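Local coordinates for protein concanavalin B (Canavalia ensiformis, PDB 6CAF) that may act as a carbohydrate-binding protein, built on the chitinase-like barrel of glycosyl hydrolase family 18, at residues F89-I94 and G144-D149; L167-Y172 and T203-Y208; F213-S218 and A256-G261. All blocks are in the same frame, centred on the assembly; numbering follows the deposited sequence. Where two conformers were deposited one is given.

Contact 1: F89-I94 and G144-D149; sequences FLESQI and GKVALD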
loop_
_atom_site.group_PDB
_atom_site.type_symbol
_atom_site.label_atom_id
_atom_site.label_comp_id
_atom_site.label_asym_id
_atom_site.label_seq_id
_atom_site.Cartn_x
_atom_site.Cartn_y
_atom_site.Cartn_z
ATOM N N PHE A 89 3.749 14.696 15.490
ATOM C CA PHE A 89 5.037 14.287 16.079
ATOM C C PHE A 89 5.811 13.426 15.072
ATOM O O PHE A 89 7.029 13.332 15.134
ATOM C CB PHE A 89 4.855 13.532 17.436
ATOM C CG PHE A 89 4.648 12.002 17.304
ATOM C CD1 PHE A 89 5.724 11.119 17.279
ATOM C CD2 PHE A 89 3.376 11.464 17.286
ATOM C CE1 PHE A 89 5.523 9.751 17.193
ATOM C CE2 PHE A 89 3.169 10.099 17.181
ATOM C CZ PHE A 89 4.235 9.242 17.131
ATOM N N LEU A 90 5.094 12.821 14.119
ATOM C CA LEU A 90 5.737 11.951 13.148
ATOM C C LEU A 90 6.518 12.665 12.059
ATOM O O LEU A 90 7.302 12.038 11.350
ATOM C CB LEU A 90 4.724 10.986 12.525
ATOM C CG LEU A 90 4.147 9.923 13.455
ATOM C CD1 LEU A 90 2.908 9.298 12.852
ATOM C CD2 LEU A 90 5.169 8.857 13.788
ATOM N N GLU A 91 6.375 13.986 11.965
ATOM C CA GLU A 91 7.039 14.715 10.896
ATOM C C GLU A 91 8.526 14.417 10.807
ATOM O O GLU A 91 9.038 14.105 9.727
ATOM C CB GLU A 91 6.841 16.207 11.071
ATOM C CG GLU A 91 7.495 17.068 9.997
ATOM C CD GLU A 91 7.426 18.560 10.273
ATOM O OE1 GLU A 91 6.347 19.061 10.658
ATOM O OE2 GLU A 91 8.433 19.240 10.024
ATOM N N SER A 92 9.234 14.518 11.932
ATOM C CA SER A 92 10.681 14.332 11.880
ATOM C C SER A 92 11.040 12.889 11.457
ATOM O O SER A 92 12.010 12.681 10.730
ATOM C CB SER A 92 11.321 14.667 13.235
ATOM O OG SER A 92 10.850 13.782 14.225
ATOM N N GLN A 93 10.261 11.906 11.895
ATOM C CA GLN A 93 10.512 10.518 11.550
ATOM C C GLN A 93 10.256 10.267 10.073
ATOM O O GLN A 93 11.014 9.545 9.405
ATOM C CB GLN A 93 9.685 9.552 12.407
ATOM C CG GLN A 93 10.112 9.538 13.859
ATOM C CD GLN A 93 9.243 8.679 14.733
ATOM O OE1 GLN A 93 9.112 7.465 14.511
ATOM N NE2 GLN A 93 8.675 9.290 15.774
ATOM N N ILE A 94 9.199 10.875 9.545
ATOM C CA ILE A 94 8.922 10.761 8.132
ATOM C C ILE A 94 10.090 11.313 7.314
ATOM O O ILE A 94 10.572 10.702 6.358
ATOM C CB ILE A 94 7.623 11.506 7.797
ATOM C CG1 ILE A 94 6.445 10.732 8.379
ATOM C CG2 ILE A 94 7.468 11.707 6.298
ATOM C CD1 ILE A 94 5.155 11.517 8.434
ATOM N N GLY A 144 2.076 16.848 10.366
ATOM C CA GLY A 144 2.986 17.964 10.336
ATOM C C GLY A 144 3.063 18.578 8.968
ATOM O O GLY A 144 2.132 18.493 8.157
ATOM N N LYS A 145 4.191 19.207 8.695
ATOM C CA LYS A 145 4.441 19.814 7.408
ATOM C C LYS A 145 5.334 18.846 6.632
ATOM O O LYS A 145 6.531 18.725 6.916
ATOM C CB LYS A 145 5.091 21.185 7.537
ATOM C CG LYS A 145 5.141 21.941 6.236
ATOM C CD LYS A 145 5.568 23.391 6.456
ATOM C CE LYS A 145 4.391 24.260 6.854
ATOM N NZ LYS A 145 4.792 25.692 6.903
ATOM N N VAL A 146 4.723 18.105 5.717
ATOM C CA VAL A 146 5.391 17.030 5.010
ATOM C C VAL A 146 5.052 17.043 3.529
ATOM O O VAL A 146 4.044 17.646 3.120
ATOM C CB VAL A 146 5.029 15.631 5.588
ATOM C CG1 VAL A 146 5.520 15.471 7.027
ATOM C CG2 VAL A 146 3.534 15.334 5.498
ATOM N N ALA A 147 5.901 16.367 2.755
ATOM C CA ALA A 147 5.600 16.044 1.383
ATOM C C ALA A 147 5.818 14.572 1.198
ATOM O O ALA A 147 6.923 14.106 0.936
ATOM C CB ALA A 147 6.450 16.833 0.403
ATOM N N LEU A 148 4.770 13.813 1.418
ATOM C CA LEU A 148 4.837 12.363 1.317
ATOM C C LEU A 148 5.097 11.927 -0.119
ATOM O O LEU A 148 4.856 12.666 -1.072
ATOM C CB LEU A 148 3.564 11.718 1.844
ATOM C CG LEU A 148 3.260 11.972 3.324
ATOM C CD1 LEU A 148 2.013 11.189 3.738
ATOM C CD2 LEU A 148 4.413 11.628 4.226
ATOM N N ASP A 149 5.587 10.701 -0.271
ATOM C CA ASP A 149 5.946 10.189 -1.568
ATOM C C ASP A 149 4.811 9.648 -2.374
ATOM O O ASP A 149 4.975 9.397 -3.568
ATOM C CB ASP A 149 7.014 9.142 -1.393
ATOM C CG ASP A 149 8.239 9.713 -0.766
ATOM O OD1 ASP A 149 8.962 10.451 -1.456
ATOM O OD2 ASP A 149 8.448 9.524 0.447
#

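Contact 2: L167-Y172 and T203-Y208; sequences LLEELY and TRHFDY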
loop_
_atom_site.group_PDB
_atom_site.type_symbol
_atom_site.label_atom_id
_atom_site.label_comp_id
_atom_site.label_asym_id
_atom_site.label_seq_id
_atom_site.Cartn_x
_atom_site.Cartn_y
_atom_site.Cartn_z
ATOM N N LEU A 167 -11.381 10.300 -7.658
ATOM C CA LEU A 167 -10.343 10.723 -6.713
ATOM C C LEU A 167 -8.967 10.561 -7.337
ATOM O O LEU A 167 -8.084 11.439 -7.243
ATOM C CB LEU A 167 -10.479 9.943 -5.418
ATOM C CG LEU A 167 -9.431 10.271 -4.356
ATOM C CD1 LEU A 167 -9.415 11.725 -3.956
ATOM C CD2 LEU A 167 -9.618 9.381 -3.130
ATOM N N LEU A 168 -8.745 9.391 -7.937
ATOM C CA LEU A 168 -7.496 9.131 -8.604
ATOM C C LEU A 168 -7.238 10.134 -9.734
ATOM O O LEU A 168 -6.126 10.676 -9.845
ATOM C CB LEU A 168 -7.500 7.703 -9.145
ATOM C CG LEU A 168 -6.271 7.319 -9.938
ATOM C CD1 LEU A 168 -4.990 7.459 -9.133
ATOM C CD2 LEU A 168 -6.455 5.902 -10.483
ATOM N N GLU A 169 -8.258 10.387 -10.567
ATOM C CA GLU A 169 -8.148 11.344 -11.647
ATOM C C GLU A 169 -7.746 12.722 -11.137
ATOM O O GLU A 169 -6.889 13.404 -11.715
ATOM C CB GLU A 169 -9.487 11.442 -12.356
ATOM C CG GLU A 169 -9.534 12.509 -13.436
ATOM C CD GLU A 169 -8.628 12.221 -14.605
ATOM O OE1 GLU A 169 -8.440 11.031 -14.886
ATOM O OE2 GLU A 169 -8.138 13.182 -15.237
ATOM N N GLU A 170 -8.382 13.148 -10.056
ATOM C CA GLU A 170 -8.104 14.467 -9.536
ATOM C C GLU A 170 -6.689 14.574 -8.965
ATOM O O GLU A 170 -6.001 15.579 -9.149
ATOM C CB GLU A 170 -9.161 14.907 -8.511
ATOM C CG GLU A 170 -10.565 15.023 -9.083
ATOM C CD GLU A 170 -10.817 16.013 -10.196
ATOM O OE1 GLU A 170 -9.939 16.804 -10.557
ATOM O OE2 GLU A 170 -11.968 15.987 -10.712
ATOM N N LEU A 171 -6.240 13.522 -8.275
ATOM C CA LEU A 171 -4.870 13.511 -7.795
ATOM C C LEU A 171 -3.876 13.506 -8.965
ATOM O O LEU A 171 -2.856 14.199 -8.920
ATOM C CB LEU A 171 -4.623 12.313 -6.872
ATOM C CG LEU A 171 -5.167 12.453 -5.484
ATOM C CD1 LEU A 171 -5.221 11.095 -4.795
ATOM C CD2 LEU A 171 -4.352 13.422 -4.657
ATOM N N TYR A 172 -4.176 12.708 -9.977
ATOM C CA TYR A 172 -3.324 12.638 -11.126
ATOM C C TYR A 172 -3.194 14.001 -11.832
ATOM O O TYR A 172 -2.118 14.428 -12.241
ATOM C CB TYR A 172 -3.873 11.587 -12.081
ATOM C CG TYR A 172 -2.896 11.367 -13.179
ATOM C CD1 TYR A 172 -1.784 10.528 -12.988
ATOM C CD2 TYR A 172 -3.033 11.975 -14.335
ATOM C CE1 TYR A 172 -0.834 10.369 -13.963
ATOM C CE2 TYR A 172 -2.085 11.821 -15.363
ATOM C CZ TYR A 172 -1.000 11.002 -15.155
ATOM O OH TYR A 172 -0.014 10.793 -16.085
ATOM N N THR A 203 -8.110 3.446 -15.381
ATOM C CA THR A 203 -7.611 4.768 -15.830
ATOM C C THR A 203 -6.128 4.732 -16.223
ATOM O O THR A 203 -5.641 5.673 -16.850
ATOM C CB THR A 203 -7.737 5.857 -14.747
ATOM O OG1 THR A 203 -6.822 5.595 -13.686
ATOM C CG2 THR A 203 -9.155 6.039 -14.250
ATOM N N ARG A 204 -5.410 3.715 -15.764
ATOM C CA ARG A 204 -3.964 3.610 -15.974
ATOM C C ARG A 204 -3.156 4.651 -15.222
ATOM O O ARG A 204 -1.949 4.789 -15.472
ATOM C CB ARG A 204 -3.603 3.582 -17.466
ATOM C CG ARG A 204 -4.451 2.591 -18.223
ATOM C CD ARG A 204 -4.042 2.450 -19.673
ATOM N NE ARG A 204 -4.936 1.499 -20.333
ATOM C CZ ARG A 204 -4.860 1.121 -21.587
ATOM N NH1 ARG A 204 -3.887 1.549 -22.344
ATOM N NH2 ARG A 204 -5.787 0.318 -22.072
ATOM N N HIS A 205 -3.771 5.334 -14.251
ATOM C CA HIS A 205 -3.042 6.361 -13.521
ATOM C C HIS A 205 -2.248 5.855 -12.351
ATOM O O HIS A 205 -1.366 6.566 -11.890
ATOM C CB HIS A 205 -3.940 7.456 -12.934
ATOM C CG HIS A 205 -4.691 8.257 -13.910
ATOM N ND1 HIS A 205 -4.172 8.633 -15.110
ATOM C CD2 HIS A 205 -5.935 8.789 -13.848
ATOM C CE1 HIS A 205 -5.055 9.355 -15.765
ATOM N NE2 HIS A 205 -6.116 9.519 -14.994
ATOM N N PHE A 206 -2.526 4.649 -11.856
ATOM C CA PHE A 206 -1.729 4.152 -10.761
ATOM C C PHE A 206 -0.316 3.813 -11.227
ATOM O O PHE A 206 -0.116 3.141 -12.232
ATOM C CB PHE A 206 -2.330 2.919 -10.094
ATOM C CG PHE A 206 -3.597 3.168 -9.320
ATOM C CD1 PHE A 206 -3.589 3.984 -8.206
ATOM C CD2 PHE A 206 -4.791 2.564 -9.683
ATOM C CE1 PHE A 206 -4.732 4.178 -7.462
ATOM C CE2 PHE A 206 -5.938 2.775 -8.939
ATOM C CZ PHE A 206 -5.905 3.568 -7.826
ATOM N N ASP A 207 0.652 4.249 -10.434
ATOM C CA ASP A 207 2.030 3.826 -10.603
ATOM C C ASP A 207 2.274 2.377 -10.205
ATOM O O ASP A 207 3.065 1.675 -10.854
ATOM C CB ASP A 207 2.971 4.743 -9.814
ATOM C CG ASP A 207 2.911 6.183 -10.288
ATOM O OD1 ASP A 207 3.564 6.424 -11.332
ATOM O OD2 ASP A 207 2.245 6.992 -9.621
ATOM N N TYR A 208 1.630 1.954 -9.120
ATOM C CA TYR A 208 1.871 0.641 -8.558
ATOM C C TYR A 208 0.550 0.008 -8.161
ATOM O O TYR A 208 -0.334 0.699 -7.625
ATOM C CB TYR A 208 2.698 0.721 -7.289
ATOM C CG TYR A 208 4.055 1.322 -7.383
ATOM C CD1 TYR A 208 4.902 1.037 -8.421
ATOM C CD2 TYR A 208 4.536 2.094 -6.328
ATOM C CE1 TYR A 208 6.199 1.569 -8.461
ATOM C CE2 TYR A 208 5.831 2.581 -6.311
ATOM C CZ TYR A 208 6.657 2.355 -7.406
ATOM O OH TYR A 208 7.941 2.871 -7.353
#

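Contact 3: F213-S218 and A256-G261; sequences FYNDRS and ATAPGG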
loop_
_atom_site.group_PDB
_atom_site.type_symbol
_atom_site.label_atom_id
_atom_site.label_comp_id
_atom_site.label_asym_id
_atom_site.label_seq_id
_atom_site.Cartn_x
_atom_site.Cartn_y
_atom_site.Cartn_z
ATOM N N PHE A 213 -3.160 -10.937 -2.291
ATOM C CA PHE A 213 -3.287 -12.373 -2.527
ATOM C C PHE A 213 -3.517 -13.115 -1.202
ATOM O O PHE A 213 -2.747 -13.978 -0.810
ATOM C CB PHE A 213 -2.027 -12.932 -3.232
ATOM C CG PHE A 213 -1.863 -12.471 -4.662
ATOM C CD1 PHE A 213 -2.624 -13.015 -5.678
ATOM C CD2 PHE A 213 -0.935 -11.522 -4.989
ATOM C CE1 PHE A 213 -2.447 -12.630 -6.994
ATOM C CE2 PHE A 213 -0.764 -11.136 -6.290
ATOM C CZ PHE A 213 -1.543 -11.665 -7.288
ATOM N N TYR A 214 -4.593 -12.771 -0.504
ATOM C CA TYR A 214 -4.897 -13.448 0.741
ATOM C C TYR A 214 -6.342 -13.160 1.091
ATOM O O TYR A 214 -6.978 -12.254 0.522
ATOM C CB TYR A 214 -3.922 -13.008 1.864
ATOM C CG TYR A 214 -3.884 -11.521 2.170
ATOM C CD1 TYR A 214 -3.118 -10.674 1.431
ATOM C CD2 TYR A 214 -4.545 -10.990 3.272
ATOM C CE1 TYR A 214 -3.081 -9.316 1.705
ATOM C CE2 TYR A 214 -4.443 -9.643 3.600
ATOM C CZ TYR A 214 -3.731 -8.798 2.789
ATOM O OH TYR A 214 -3.661 -7.445 3.086
ATOM N N ASN A 215 -6.853 -13.956 2.022
ATOM C CA ASN A 215 -8.261 -13.919 2.387
ATOM C C ASN A 215 -9.187 -14.131 1.168
ATOM O O ASN A 215 -10.288 -13.600 1.108
ATOM C CB ASN A 215 -8.574 -12.662 3.214
ATOM C CG ASN A 215 -7.826 -12.639 4.597
ATOM O OD1 ASN A 215 -7.446 -13.698 5.176
ATOM N ND2 ASN A 215 -7.596 -11.417 5.122
ATOM N N ASP A 216 -8.750 -14.986 0.234
ATOM C CA ASP A 216 -9.579 -15.345 -0.916
ATOM C C ASP A 216 -9.091 -16.646 -1.506
ATOM O O ASP A 216 -8.063 -16.685 -2.186
ATOM C CB ASP A 216 -9.561 -14.250 -1.989
ATOM C CG ASP A 216 -10.580 -14.506 -3.101
ATOM O OD1 ASP A 216 -10.990 -15.657 -3.294
ATOM O OD2 ASP A 216 -10.994 -13.555 -3.779
ATOM N N ARG A 217 -9.827 -17.728 -1.236
ATOM C CA ARG A 217 -9.395 -19.024 -1.676
ATOM C C ARG A 217 -9.282 -19.158 -3.192
ATOM O O ARG A 217 -8.610 -20.060 -3.681
ATOM C CB ARG A 217 -10.301 -20.111 -1.119
ATOM C CG ARG A 217 -10.262 -20.226 0.398
ATOM C CD ARG A 217 -11.251 -21.248 0.954
ATOM N NE ARG A 217 -11.148 -21.378 2.409
ATOM C CZ ARG A 217 -11.762 -20.587 3.288
ATOM N NH1 ARG A 217 -12.531 -19.592 2.865
ATOM N NH2 ARG A 217 -11.612 -20.788 4.596
ATOM N N SER A 218 -9.965 -18.301 -3.942
ATOM C CA SER A 218 -9.944 -18.435 -5.391
ATOM C C SER A 218 -8.608 -18.027 -6.007
ATOM O O SER A 218 -8.316 -18.427 -7.138
ATOM C CB SER A 218 -11.092 -17.644 -6.031
ATOM O OG SER A 218 -10.883 -16.248 -5.936
ATOM N N ALA A 256 -1.210 -15.537 11.367
ATOM C CA ALA A 256 -2.270 -14.863 12.139
ATOM C C ALA A 256 -2.910 -13.652 11.449
ATOM O O ALA A 256 -4.036 -13.276 11.774
ATOM C CB ALA A 256 -1.757 -14.466 13.518
ATOM N N THR A 257 -2.219 -13.038 10.503
ATOM C CA THR A 257 -2.746 -11.871 9.755
ATOM C C THR A 257 -3.414 -12.317 8.476
ATOM O O THR A 257 -3.703 -11.490 7.582
ATOM C CB THR A 257 -1.696 -10.772 9.383
ATOM O OG1 THR A 257 -0.479 -11.342 8.887
ATOM C CG2 THR A 257 -1.402 -9.895 10.583
ATOM N N ALA A 258 -3.612 -13.612 8.354
ATOM C CA ALA A 258 -4.290 -14.199 7.206
ATOM C C ALA A 258 -5.295 -15.238 7.652
ATOM O O ALA A 258 -5.173 -16.399 7.322
ATOM C CB ALA A 258 -3.270 -14.841 6.298
ATOM N N PRO A 259 -6.317 -14.815 8.384
ATOM C CA PRO A 259 -7.285 -15.784 8.882
ATOM C C PRO A 259 -8.068 -16.538 7.819
ATOM O O PRO A 259 -8.515 -17.654 8.058
ATOM C CB PRO A 259 -8.224 -14.945 9.761
ATOM C CG PRO A 259 -7.976 -13.528 9.358
ATOM C CD PRO A 259 -6.570 -13.450 8.860
ATOM N N GLY A 260 -8.223 -15.934 6.659
ATOM C CA GLY A 260 -8.844 -16.574 5.515
ATOM C C GLY A 260 -7.866 -17.257 4.583
ATOM O O GLY A 260 -8.244 -17.698 3.485
ATOM N N GLY A 261 -6.615 -17.357 5.022
ATOM C CA GLY A 261 -5.581 -18.010 4.245
ATOM C C GLY A 261 -4.725 -17.070 3.420
ATOM O O GLY A 261 -4.941 -15.856 3.418
HETATM O O HOH W 1 -5.728 -9.777 7.183
#

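Contact 1: F89-I94 and G144-D149
Glu91 and Gly144 bring their CA atoms to 5.2 Å where residues 89-94, which run into helix 91-99, pass the loop 144-149 that leads into strand 150-154. The contact belongs to the TIM barrel of family 18 and ties the helix that precedes strand 103-109 to the loop entering its parallel neighbour, strand 150-154. It illustrates how one acidic side chain can bind the backbone of an irregular loop. With CG anti to the backbone N (chi1 -180°) and the chain stretched beyond it, Glu91 carries its carboxylate across to the peptide of Lys145. There Lys145 N donates to Glu91 OE1 over 2.9 Å in a nearly straight bond (170°), reaching the oxygen from above the carboxylate plane. The other oxygen, OE2, forms a salt bridge with Lys95, whose NZ also donates to the carbonyl of Lys145, so the carboxylate and Lys95 together satisfy both polar groups of that residue's backbone. An alanine in place of Glu91 would remove the acceptor, and is likely to leave the N-H of Lys145 without its mate and Lys95 without this carboxylate. Gly144 fits closely beside this carboxylate, its CA 3.6 Å from Glu91 OE1; a CB there would collide with the same oxygen. Deeper in, the contact turns apolar. The aliphatic part of Glu91 and the side chain of Val146 run antiparallel side by side, with Glu91 CG 3.9 Å from Val146 CG1. Ile94 lies beside them and also touches Leu44 of helix 44-49, while Leu148 reaches Val104 and Leu106 of strand 103-109. Ile94 and Leu148 lie nearly perpendicular, and the branch methyl Ile94 CG2 meets Leu148 CD2 at 3.7 Å.

Contact 2: L167-Y172 and T203-Y208
In the outer layer of the TIM barrel, His205 lies against Leu168, Glu169 and Tyr172 of helix 164-178, just before its own chain enters strand 208-212. The case shows how a single imidazole can use a face and an edge at once. One face lies on the Tyr172 ring in an offset stack, the planes only 8° apart and the centroids separated by 4.0 Å, with His205 ND1 sitting over the centre of the phenol ring. Thr203 O, from the same loop, lies above the rim of the opposite face. At the edge, His205 NE2 donates to Glu169 OE1 over 2.8 Å, with the oxygen close to the imidazole plane but itself approached from above the carboxylate plane. Glu169 was modelled in two conformers, and this bond describes one of them; its OE2 is bonded to Gln173. In this conformer the stack and the bond together would hold the imidazole's rotation, and the carboxylate would probably stabilise a protonated ring. Toward the interior, Leu168 points its CG anti to the backbone N (chi1 177°) and sets CD2 over the face of Phe206, 3.6 Å from the ring centroid, a CH-pi contact. The same methyl packs tightly at 3.2 Å from Thr203 OG1, a hydroxyl bonded to the carbonyl of Ala200 that also accepts from His205 N in an ST turn. Phe206 meets Phe153 edge-to-face. Leu168 also packs on Phe153 and Leu184 of the strands, part of the helix-on-sheet layer characteristic of a beta/alpha barrel.

Contact 3: F213-S218 and A256-G261
Asn215 lays its carboxamide against the type I beta turn from Ala258 to Gly261, joining two loops that leave the C-terminal ends of strands 208-212 and 247-252 in the TIM barrel. It is a compact example of a side-chain amide bridging two loops, one end directly and the other through a water. The two ends of the amide divide their work. OD1 accepts from Gly260 N at 2.8 Å, the donor tilted 33° from the carbonyl plane, while ND2 donates to a water at 3.2 Å that in turn donates to Thr257 O over 2.7 Å. Gly260 turns its bare CA toward Asn215, to 3.2 Å from OD1; a CB at this position would collide with that oxygen. Behind the amide the main chains join directly: Asn215 N donates to Gly261 O at 3.0 Å, almost straight at 177°, though the donor stands above the carbonyl plane. Tyr214 brings its CB up to that same carbonyl oxygen. Because its CG stands between the backbone N and the carbonyl carbon (chi1 58°), the ring heads into the barrel, packs on Pro252 and places its OH in a hydrogen bond to Glu250. The Gly260 carbonyl is taken by Gln220, which also receives the N-H of Asp216. Just beyond, Asp216 closes an Asx turn, its OD1 accepting from Ser218 N at 2.9 Å.

In the fold
The three contacts come in series along one chain and sit around one TIM barrel without touching one another. Centres of contacts 1 and 2 are 23 Å apart, those of contacts 2 and 3 27 Å, and those of contacts 1 and 3 32 Å, on opposite sides of the chain's centre. Contacts 1 and 2 each set a helix, 91-99 or 164-178, against a loop entering a parallel strand, 150-154 or 208-212. Strand 208-212 then leads straight into contact 3. Contacts 1 and 2 thus lie where loops enter the strands, contact 3 at the strands' C-terminal ends, the face where a sugar would be expected by analogy with related chitinases.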